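Local coordinates for cytoplasmic Protein STM1381 (Salmonella enterica subsp. enterica serovar Typhimurium, PDB 3SOZ) that is of unknown function but belongs to a putative glutamine amidotransferase family of the class I glutaminase clan, so any such activity is only inferred, at residues V75-G80 and S218-H223; I6-E11 and E33-L38; E11-H16 and G119-T124. All coordinates share one frame; numbering follows the deposited sequence.

From the N terminus, strand 5-10 leads through a short loop into a hairpin, and contact 2 closes that excursion by setting the start of helix 36-42 over Phe8. Contact 3 opens at Glu11, the residue it shares with contact 2, and closes a loop of more than a hundred residues at the turn after strand 113-117, so the two cross. Contact 1 joins the end of strand 73-77 to the loop after strand 211-216; it follows contact 2 in series and crosses contact 3. Strands 5-10 and 73-77 are neighbours, so contacts 1 and 2 reach the same sheet, while Asp78 of contact 1 is bound to the backbone of Leu121 in contact 3.

Contact 1. Residues V75-G80 and S218-H223; sequences VISDIG and SDCSPH
Asp78 and Asp219 bring their carboxylates together where strand 73-77 ends and the loop after strand 211-216 begins, with OD2 of Asp78 3.8 Å from OD2 of Asp219. The carboxylate planes stand 83° apart, nearly perpendicular. Each acid is held by other bonds. OD1 of Asp78 takes the backbone N-H of Leu121 in a hydrogen bond, which leaves OD2 as the oxygen that faces the other loop. On Asp219, OD1 is turned back to its own chain: it lies 3.0 Å from OG of Ser221, which meets it from above the carboxylate plane, and receives a weak bond from Ser221 N, bent to 128°, as in an Asx turn. Both acids carry CG opposite the backbone N, and from there the two carboxylates reach toward each other.

The buried part is at Ser77 and Cys220, where OG of Ser77 is 4.4 Å from SG of Cys220. Its tight packing comes largely from neighbours: Ser77 also rests on Phe8 and Ile117 of the adjacent strands, and Leu38 reaches the cysteine sulfur. The acid end is more open. Asp78 is partly exposed, and a glycerol, probably from the crystallisation liquor, lies beside the acids, bonded to OD2 of Asp219 and to ND1 of His223. His223 also meets Phe91 of the second subunit edge-to-face, so a subunit boundary runs close by.

Loops at the C-terminal ends of parallel strands are where alpha/beta folds such as the class I glutamine amidotransferases usually carry their sites; the acids and the glycerol here are consistent with a ligand pocket, though none is established.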
loop_
_atom_site.group_PDB
_atom_site.type_symbol
_atom_site.label_atom_id
_atom_site.label_comp_id
_atom_site.label_asym_id
_atom_site.label_seq_id
_atom_site.Cartn_x
_atom_site.Cartn_y
_atom_site.Cartn_z
ATOM N N VAL A 75 14.713 -4.268 22.059
ATOM C CA VAL A 75 14.459 -3.060 21.248
ATOM C C VAL A 75 14.288 -3.371 19.764
ATOM O O VAL A 75 15.191 -3.929 19.100
ATOM C CB VAL A 75 15.578 -2.035 21.377
ATOM C CG1 VAL A 75 15.090 -0.688 20.876
ATOM C CG2 VAL A 75 16.054 -1.952 22.848
ATOM N N ILE A 76 13.110 -3.025 19.272
ATOM C CA ILE A 76 12.862 -3.020 17.862
ATOM C C ILE A 76 12.855 -1.585 17.355
ATOM O O ILE A 76 12.059 -0.759 17.788
ATOM C CB ILE A 76 11.513 -3.684 17.543
ATOM C CG1 ILE A 76 11.422 -5.022 18.271
ATOM C CG2 ILE A 76 11.354 -3.861 15.996
ATOM C CD1 ILE A 76 10.102 -5.709 18.113
ATOM N N SER A 77 13.710 -1.284 16.408
ATOM C CA SER A 77 13.700 0.056 15.887
ATOM C C SER A 77 13.710 0.082 14.388
ATOM O O SER A 77 14.691 -0.310 13.747
ATOM C CB SER A 77 14.885 0.872 16.447
ATOM O OG SER A 77 15.788 1.249 15.445
ATOM N N ASP A 78 12.605 0.570 13.830
ATOM C CA ASP A 78 12.499 0.748 12.387
ATOM C C ASP A 78 12.727 -0.556 11.611
ATOM O O ASP A 78 13.489 -0.574 10.653
ATOM C CB ASP A 78 13.520 1.796 11.929
ATOM C CG ASP A 78 13.061 2.568 10.685
ATOM O OD1 ASP A 78 11.899 2.416 10.192
ATOM O OD2 ASP A 78 13.915 3.317 10.200
ATOM N N ILE A 79 12.103 -1.645 12.036
ATOM C CA ILE A 79 12.164 -2.876 11.298
ATOM C C ILE A 79 10.779 -3.409 11.114
ATOM O O ILE A 79 10.085 -3.637 12.074
ATOM C CB ILE A 79 12.878 -3.911 12.107
ATOM C CG1 ILE A 79 14.269 -3.432 12.498
ATOM C CG2 ILE A 79 12.969 -5.216 11.318
ATOM C CD1 ILE A 79 15.236 -3.479 11.336
ATOM N N GLY A 80 10.369 -3.643 9.893
ATOM C CA GLY A 80 9.028 -4.193 9.633
ATOM C C GLY A 80 8.752 -5.614 10.102
ATOM O O GLY A 80 9.650 -6.442 10.213
ATOM N N SER A 218 8.457 8.338 17.103
ATOM C CA SER A 218 9.327 9.000 16.151
ATOM C C SER A 218 10.559 8.152 16.027
ATOM O O SER A 218 10.564 7.015 16.468
ATOM C CB SER A 218 9.685 10.411 16.603
ATOM O OG SER A 218 10.306 11.155 15.568
ATOM N N ASP A 219 11.587 8.685 15.408
ATOM C CA ASP A 219 12.730 7.892 15.047
ATOM C C ASP A 219 13.849 8.375 15.944
ATOM O O ASP A 219 13.967 9.555 16.237
ATOM C CB ASP A 219 13.087 8.145 13.579
ATOM C CG ASP A 219 13.955 7.037 12.954
ATOM O OD1 ASP A 219 14.870 6.468 13.574
ATOM O OD2 ASP A 219 13.739 6.754 11.772
ATOM N N CYS A 220 14.667 7.453 16.398
ATOM C CA CYS A 220 15.852 7.823 17.138
ATOM C C CYS A 220 16.974 8.295 16.181
ATOM O O CYS A 220 18.091 8.523 16.604
ATOM C CB CYS A 220 16.309 6.610 17.947
ATOM S SG CYS A 220 16.919 5.291 16.841
ATOM N N SER A 221 16.685 8.431 14.894
ATOM C CA SER A 221 17.750 8.783 13.924
ATOM C C SER A 221 17.156 9.456 12.701
ATOM O O SER A 221 15.959 9.654 12.664
ATOM C CB SER A 221 18.616 7.548 13.541
ATOM O OG SER A 221 17.834 6.374 13.485
ATOM N N PRO A 222 17.978 9.825 11.712
ATOM C CA PRO A 222 17.444 10.554 10.547
ATOM C C PRO A 222 16.396 9.732 9.792
ATOM O O PRO A 222 16.448 8.517 9.852
ATOM C CB PRO A 222 18.682 10.766 9.679
ATOM C CG PRO A 222 19.871 10.699 10.637
ATOM C CD PRO A 222 19.444 9.661 11.647
ATOM N N HIS A 223 15.456 10.351 9.085
ATOM C CA HIS A 223 15.429 11.774 8.917
ATOM C C HIS A 223 14.477 12.451 9.907
ATOM O O HIS A 223 14.655 13.634 10.180
ATOM C CB HIS A 223 15.146 12.159 7.478
ATOM C CG HIS A 223 13.693 12.288 7.151
ATOM N ND1 HIS A 223 12.892 11.206 6.851
ATOM C CD2 HIS A 223 12.904 13.379 7.025
ATOM C CE1 HIS A 223 11.667 11.617 6.586
ATOM N NE2 HIS A 223 11.648 12.933 6.680
#

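Contact 2. Residues I6-E11 and E33-L38; sequences ILFIGE and EGADYL
Phe8 lays the outer end of its ring across Ala35, just before helix 36-42, and Leu38 in the first turn of that helix. Its CZ atom is 4.0 Å from CB of Ala35, and CE1 is almost as close to the same methyl. Leu38 uses one branch, CD2, which sits 4.1 Å from CE2 of Phe8 and about equally far from CZ. Both methyl carbons approach the ring obliquely, and the leucine side chain runs at about a right angle to that of the phenylalanine. Phe8 carries CG opposite its backbone N (chi1 -164°), as does Leu38 (chi1 176°), which brings the ring and CD2 together between strand and helix. The two residues lie three positions apart, about one turn, which lets them meet the same ring.

Further along, the backbones themselves come close. CA of Gly34 lies 3.9 Å from the carbonyl O of Glu11, and the two CA atoms, of Glu11 and Gly34, are 5.3 Å apart; glycine has no side chain to stand between them. Here the contact becomes partly exposed, while the Phe8 end is buried. Ala35 occupies the N-cap position and has no polar side chain to offer there. A weak bond from Gly34 N to OD1 of Asp36, 3.3 Å long, spans the approach to the helix.

Strand 5-10, helix 36-42 and the parallel strand 48-53 form a beta-alpha-beta unit, with the 14-31 hairpin inserted before the helix. Phe8 also packs on Val49 and Val75 of the strands flanking its own, and Leu38 turns to Tyr235 and Trp239 of helix 235-246, so the ring lies between the sheet and helix 36-42, with the C-terminal helix alongside.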
loop_
_atom_site.group_PDB
_atom_site.type_symbol
_atom_site.label_atom_id
_atom_site.label_comp_id
_atom_site.label_asym_id
_atom_site.label_seq_id
_atom_site.Cartn_x
_atom_site.Cartn_y
_atom_site.Cartn_z
ATOM N N ILE A 6 20.407 -5.757 27.179
ATOM C CA ILE A 6 19.287 -5.701 26.227
ATOM C C ILE A 6 19.642 -6.252 24.858
ATOM O O ILE A 6 20.824 -6.243 24.420
ATOM C CB ILE A 6 18.780 -4.286 26.007
ATOM C CG1 ILE A 6 19.891 -3.444 25.380
ATOM C CG2 ILE A 6 18.267 -3.699 27.315
ATOM C CD1 ILE A 6 19.418 -2.506 24.336
ATOM N N LEU A 7 18.598 -6.726 24.187
ATOM C CA LEU A 7 18.679 -7.080 22.766
ATOM C C LEU A 7 18.284 -5.885 21.881
ATOM O O LEU A 7 17.118 -5.420 21.916
ATOM C CB LEU A 7 17.759 -8.270 22.461
ATOM C CG LEU A 7 17.980 -8.853 21.069
ATOM C CD1 LEU A 7 19.372 -9.419 20.912
ATOM C CD2 LEU A 7 16.903 -9.892 20.739
ATOM N N PHE A 8 19.232 -5.393 21.099
ATOM C CA PHE A 8 18.882 -4.320 20.166
ATOM C C PHE A 8 18.767 -4.661 18.688
ATOM O O PHE A 8 19.769 -4.796 17.976
ATOM C CB PHE A 8 19.791 -3.130 20.318
ATOM C CG PHE A 8 19.256 -1.910 19.670
ATOM C CD1 PHE A 8 19.403 -1.717 18.310
ATOM C CD2 PHE A 8 18.617 -0.951 20.420
ATOM C CE1 PHE A 8 18.942 -0.602 17.725
ATOM C CE2 PHE A 8 18.143 0.180 19.833
ATOM C CZ PHE A 8 18.297 0.351 18.495
ATOM N N ILE A 9 17.521 -4.722 18.240
ATOM C CA ILE A 9 17.216 -5.098 16.884
ATOM C C ILE A 9 16.996 -3.876 15.964
ATOM O O ILE A 9 15.968 -3.172 16.067
ATOM C CB ILE A 9 15.965 -6.021 16.867
ATOM C CG1 ILE A 9 16.120 -7.176 17.881
ATOM C CG2 ILE A 9 15.672 -6.529 15.486
ATOM C CD1 ILE A 9 14.936 -8.089 17.915
ATOM N N GLY A 10 17.964 -3.651 15.061
ATOM C CA GLY A 10 17.765 -2.784 13.891
ATOM C C GLY A 10 18.751 -2.993 12.752
ATOM O O GLY A 10 19.505 -3.948 12.742
ATOM N N GLU A 11 18.767 -2.083 11.786
ATOM C CA GLU A 11 19.707 -2.188 10.649
ATOM C C GLU A 11 19.967 -0.822 10.077
ATOM O O GLU A 11 19.127 0.064 10.211
ATOM C CB GLU A 11 19.108 -3.016 9.515
ATOM C CG GLU A 11 19.634 -4.421 9.348
ATOM C CD GLU A 11 20.976 -4.493 8.649
ATOM O OE1 GLU A 11 21.595 -3.416 8.462
ATOM O OE2 GLU A 11 21.429 -5.627 8.309
ATOM N N GLU A 33 22.954 4.249 7.655
ATOM C CA GLU A 33 23.503 4.182 9.007
ATOM C C GLU A 33 22.325 3.864 9.859
ATOM O O GLU A 33 21.185 4.264 9.528
ATOM C CB GLU A 33 24.144 5.501 9.447
ATOM C CG GLU A 33 24.925 5.383 10.754
ATOM C CD GLU A 33 26.307 6.069 10.729
ATOM O OE1 GLU A 33 26.859 6.296 9.610
ATOM O OE2 GLU A 33 26.844 6.355 11.837
ATOM N N GLY A 34 22.587 3.079 10.911
ATOM C CA GLY A 34 21.558 2.643 11.851
ATOM C C GLY A 34 21.621 3.535 13.068
ATOM O O GLY A 34 21.843 4.748 12.962
ATOM N N ALA A 35 21.447 2.929 14.232
ATOM C CA ALA A 35 21.374 3.696 15.457
ATOM C C ALA A 35 22.743 3.877 16.133
ATOM O O ALA A 35 22.814 4.063 17.338
ATOM C CB ALA A 35 20.355 3.060 16.389
ATOM N N ASP A 36 23.822 3.858 15.349
ATOM C CA ASP A 36 25.190 3.835 15.910
ATOM C C ASP A 36 25.360 4.796 17.058
ATOM O O ASP A 36 25.859 4.409 18.114
ATOM C CB ASP A 36 26.241 4.107 14.834
ATOM C CG ASP A 36 26.176 3.090 13.710
ATOM O OD1 ASP A 36 25.099 2.995 13.057
ATOM O OD2 ASP A 36 27.189 2.371 13.508
ATOM N N TYR A 37 24.912 6.034 16.854
ATOM C CA TYR A 37 24.942 7.022 17.916
ATOM C C TYR A 37 24.206 6.507 19.147
ATOM O O TYR A 37 24.805 6.370 20.204
ATOM C CB TYR A 37 24.381 8.372 17.462
ATOM C CG TYR A 37 24.635 9.443 18.501
ATOM C CD1 TYR A 37 25.944 9.802 18.861
ATOM C CD2 TYR A 37 23.565 10.069 19.159
ATOM C CE1 TYR A 37 26.178 10.768 19.847
ATOM C CE2 TYR A 37 23.780 11.033 20.133
ATOM C CZ TYR A 37 25.084 11.379 20.478
ATOM O OH TYR A 37 25.277 12.342 21.448
ATOM N N LEU A 38 22.925 6.189 18.992
ATOM C CA LEU A 38 22.090 5.645 20.075
ATOM C C LEU A 38 22.663 4.421 20.809
ATOM O O LEU A 38 22.475 4.254 22.007
ATOM C CB LEU A 38 20.701 5.317 19.533
ATOM C CG LEU A 38 19.761 4.649 20.518
ATOM C CD1 LEU A 38 19.526 5.576 21.697
ATOM C CD2 LEU A 38 18.456 4.240 19.872
#

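Contact 3. Residues E11-H16 and G119-T124; sequences ESWHIH and GYLSFT
Trp13 and Leu121 both carry CG beside the backbone N and opposite the carbonyl carbon (chi1 -74° and -69°), and this aims the two side chains at each other from separate loops. In Leu121 the second torsion, at 166°, extends the chain so that CD1 leads. That methyl meets the far end of the indole: CD1 of Leu121 is 3.4 Å from CH2 of Trp13 and 3.9 Å from CZ3. Behind it, CG of Leu121 follows at 3.9 Å from the same CH2 atom. The approach to the ring is oblique, and the two side chains slant across one another. Tyr120 adds a more distant touch through its first side-chain carbon, CB, 4.4 Å from CZ2 of Trp13, while its phenol turns off toward Trp224, which it meets edge-to-face.

The backbone places Tyr120 and Leu121 side by side at the middle of a type I beta turn from Gly119 to Ser122, closed by a weak bond of Ser122 N to the O of Gly119 at 3.4 Å. Gly119 has backbone angles that suit glycine. The turn follows strand 113-117, one of the parallel strands of the mixed sheet, so it stands at the same end of the doubly wound alpha/beta core as the other loops that follow those strands. Trp13 arrives from the beta hairpin of strands 14-21 and 24-31, where its backbone pairs with Glu32, so the indole joins the base of the hairpin to that turn; it also touches Asp78.

None of the three touching residues is fully buried. The backbone N of Tyr120 binds a glycerol, probably from the crystallisation liquor, and its side chain packs on Leu86 of the second subunit. Farther along, His14 packs on Ser20 of the third subunit.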
loop_
_atom_site.group_PDB
_atom_site.type_symbol
_atom_site.label_atom_id
_atom_site.label_comp_id
_atom_site.label_asym_id
_atom_site.label_seq_id
_atom_site.Cartn_x
_atom_site.Cartn_y
_atom_site.Cartn_z
ATOM N N GLU A 11 18.767 -2.083 11.786
ATOM C CA GLU A 11 19.707 -2.188 10.649
ATOM C C GLU A 11 19.967 -0.822 10.077
ATOM O O GLU A 11 19.127 0.064 10.211
ATOM C CB GLU A 11 19.108 -3.016 9.515
ATOM C CG GLU A 11 19.634 -4.421 9.348
ATOM C CD GLU A 11 20.976 -4.493 8.649
ATOM O OE1 GLU A 11 21.595 -3.416 8.462
ATOM O OE2 GLU A 11 21.429 -5.627 8.309
ATOM N N SER A 12 21.137 -0.661 9.466
ATOM C CA SER A 12 21.376 0.350 8.415
ATOM C C SER A 12 20.443 0.197 7.220
ATOM O O SER A 12 20.018 -0.889 6.935
ATOM C CB SER A 12 22.789 0.176 7.884
ATOM O OG SER A 12 23.693 0.492 8.908
ATOM N N TRP A 13 20.155 1.287 6.505
ATOM C CA TRP A 13 19.430 1.194 5.210
ATOM C C TRP A 13 20.468 0.846 4.189
ATOM O O TRP A 13 21.589 1.392 4.265
ATOM C CB TRP A 13 18.742 2.510 4.809
ATOM C CG TRP A 13 17.506 2.829 5.611
ATOM C CD1 TRP A 13 17.449 3.612 6.707
ATOM C CD2 TRP A 13 16.152 2.369 5.375
ATOM N NE1 TRP A 13 16.160 3.659 7.185
ATOM C CE2 TRP A 13 15.349 2.909 6.380
ATOM C CE3 TRP A 13 15.559 1.539 4.417
ATOM C CZ2 TRP A 13 13.976 2.658 6.475
ATOM C CZ3 TRP A 13 14.188 1.273 4.512
ATOM C CH2 TRP A 13 13.413 1.851 5.535
ATOM N N HIS A 14 20.144 -0.045 3.246
ATOM C CA HIS A 14 21.025 -0.197 2.069
ATOM C C HIS A 14 20.438 0.684 0.976
ATOM O O HIS A 14 19.242 0.700 0.790
ATOM C CB HIS A 14 21.185 -1.671 1.613
ATOM C CG HIS A 14 21.837 -1.799 0.271
ATOM N ND1 HIS A 14 21.114 -1.931 -0.902
ATOM C CD2 HIS A 14 23.139 -1.691 -0.098
ATOM C CE1 HIS A 14 21.949 -1.942 -1.926
ATOM N NE2 HIS A 14 23.181 -1.770 -1.467
ATOM N N ILE A 15 21.247 1.438 0.267
ATOM C CA ILE A 15 20.679 2.303 -0.770
ATOM C C ILE A 15 21.094 1.844 -2.154
ATOM O O ILE A 15 22.293 1.754 -2.438
ATOM C CB ILE A 15 21.136 3.786 -0.581
ATOM C CG1 ILE A 15 20.786 4.323 0.833
ATOM C CG2 ILE A 15 20.565 4.704 -1.638
ATOM C CD1 ILE A 15 19.364 4.613 1.058
ATOM N N HIS A 16 20.126 1.566 -3.029
ATOM C CA HIS A 16 20.503 1.243 -4.405
ATOM C C HIS A 16 20.038 2.321 -5.364
ATOM O O HIS A 16 18.843 2.590 -5.432
ATOM C CB HIS A 16 19.954 -0.131 -4.856
ATOM C CG HIS A 16 20.388 -0.502 -6.234
ATOM N ND1 HIS A 16 21.689 -0.858 -6.530
ATOM C CD2 HIS A 16 19.721 -0.507 -7.407
ATOM C CE1 HIS A 16 21.808 -1.047 -7.831
ATOM N NE2 HIS A 16 20.623 -0.859 -8.384
ATOM N N GLY A 119 9.377 5.129 12.931
ATOM C CA GLY A 119 10.131 5.294 11.676
ATOM C C GLY A 119 9.307 4.690 10.525
ATOM O O GLY A 119 8.154 4.293 10.702
ATOM N N TYR A 120 9.898 4.606 9.350
ATOM C CA TYR A 120 9.168 4.149 8.223
ATOM C C TYR A 120 8.731 2.678 8.261
ATOM O O TYR A 120 7.702 2.321 7.663
ATOM C CB TYR A 120 9.977 4.425 6.962
ATOM C CG TYR A 120 9.840 5.838 6.535
ATOM C CD1 TYR A 120 9.289 6.797 7.398
ATOM C CD2 TYR A 120 10.279 6.244 5.280
ATOM C CE1 TYR A 120 9.171 8.130 6.994
ATOM C CE2 TYR A 120 10.183 7.593 4.865
ATOM C CZ TYR A 120 9.637 8.522 5.723
ATOM O OH TYR A 120 9.555 9.824 5.318
ATOM N N LEU A 121 9.509 1.828 8.919
ATOM C CA LEU A 121 9.135 0.437 9.032
ATOM C C LEU A 121 8.689 0.030 10.458
ATOM O O LEU A 121 8.922 -1.102 10.893
ATOM C CB LEU A 121 10.297 -0.423 8.553
ATOM C CG LEU A 121 10.567 -0.349 7.070
ATOM C CD1 LEU A 121 11.907 -0.950 6.760
ATOM C CD2 LEU A 121 9.403 -1.014 6.253
ATOM N N SER A 122 8.078 0.963 11.172
ATOM C CA SER A 122 7.570 0.718 12.503
ATOM C C SER A 122 6.088 0.931 12.448
ATOM O O SER A 122 5.542 1.631 11.541
ATOM C CB SER A 122 8.144 1.698 13.536
ATOM O OG SER A 122 9.536 1.526 13.803
ATOM N N PHE A 123 5.436 0.363 13.451
ATOM C CA PHE A 123 3.978 0.448 13.583
ATOM C C PHE A 123 3.274 0.043 12.272
ATOM O O PHE A 123 3.420 -1.108 11.845
ATOM C CB PHE A 123 3.546 1.798 14.194
ATOM C CG PHE A 123 4.370 2.185 15.396
ATOM C CD1 PHE A 123 4.168 1.559 16.636
ATOM C CD2 PHE A 123 5.383 3.137 15.288
ATOM C CE1 PHE A 123 4.964 1.884 17.746
ATOM C CE2 PHE A 123 6.171 3.484 16.386
ATOM C CZ PHE A 123 5.956 2.848 17.629
ATOM N N THR A 124 2.515 0.946 11.655
ATOM C CA THR A 124 1.972 0.667 10.346
ATOM C C THR A 124 3.008 1.008 9.269
ATOM O O THR A 124 3.172 0.251 8.327
ATOM C CB THR A 124 0.557 1.304 10.139
ATOM O OG1 THR A 124 -0.366 0.735 11.096
ATOM C CG2 THR A 124 0.000 1.051 8.717
#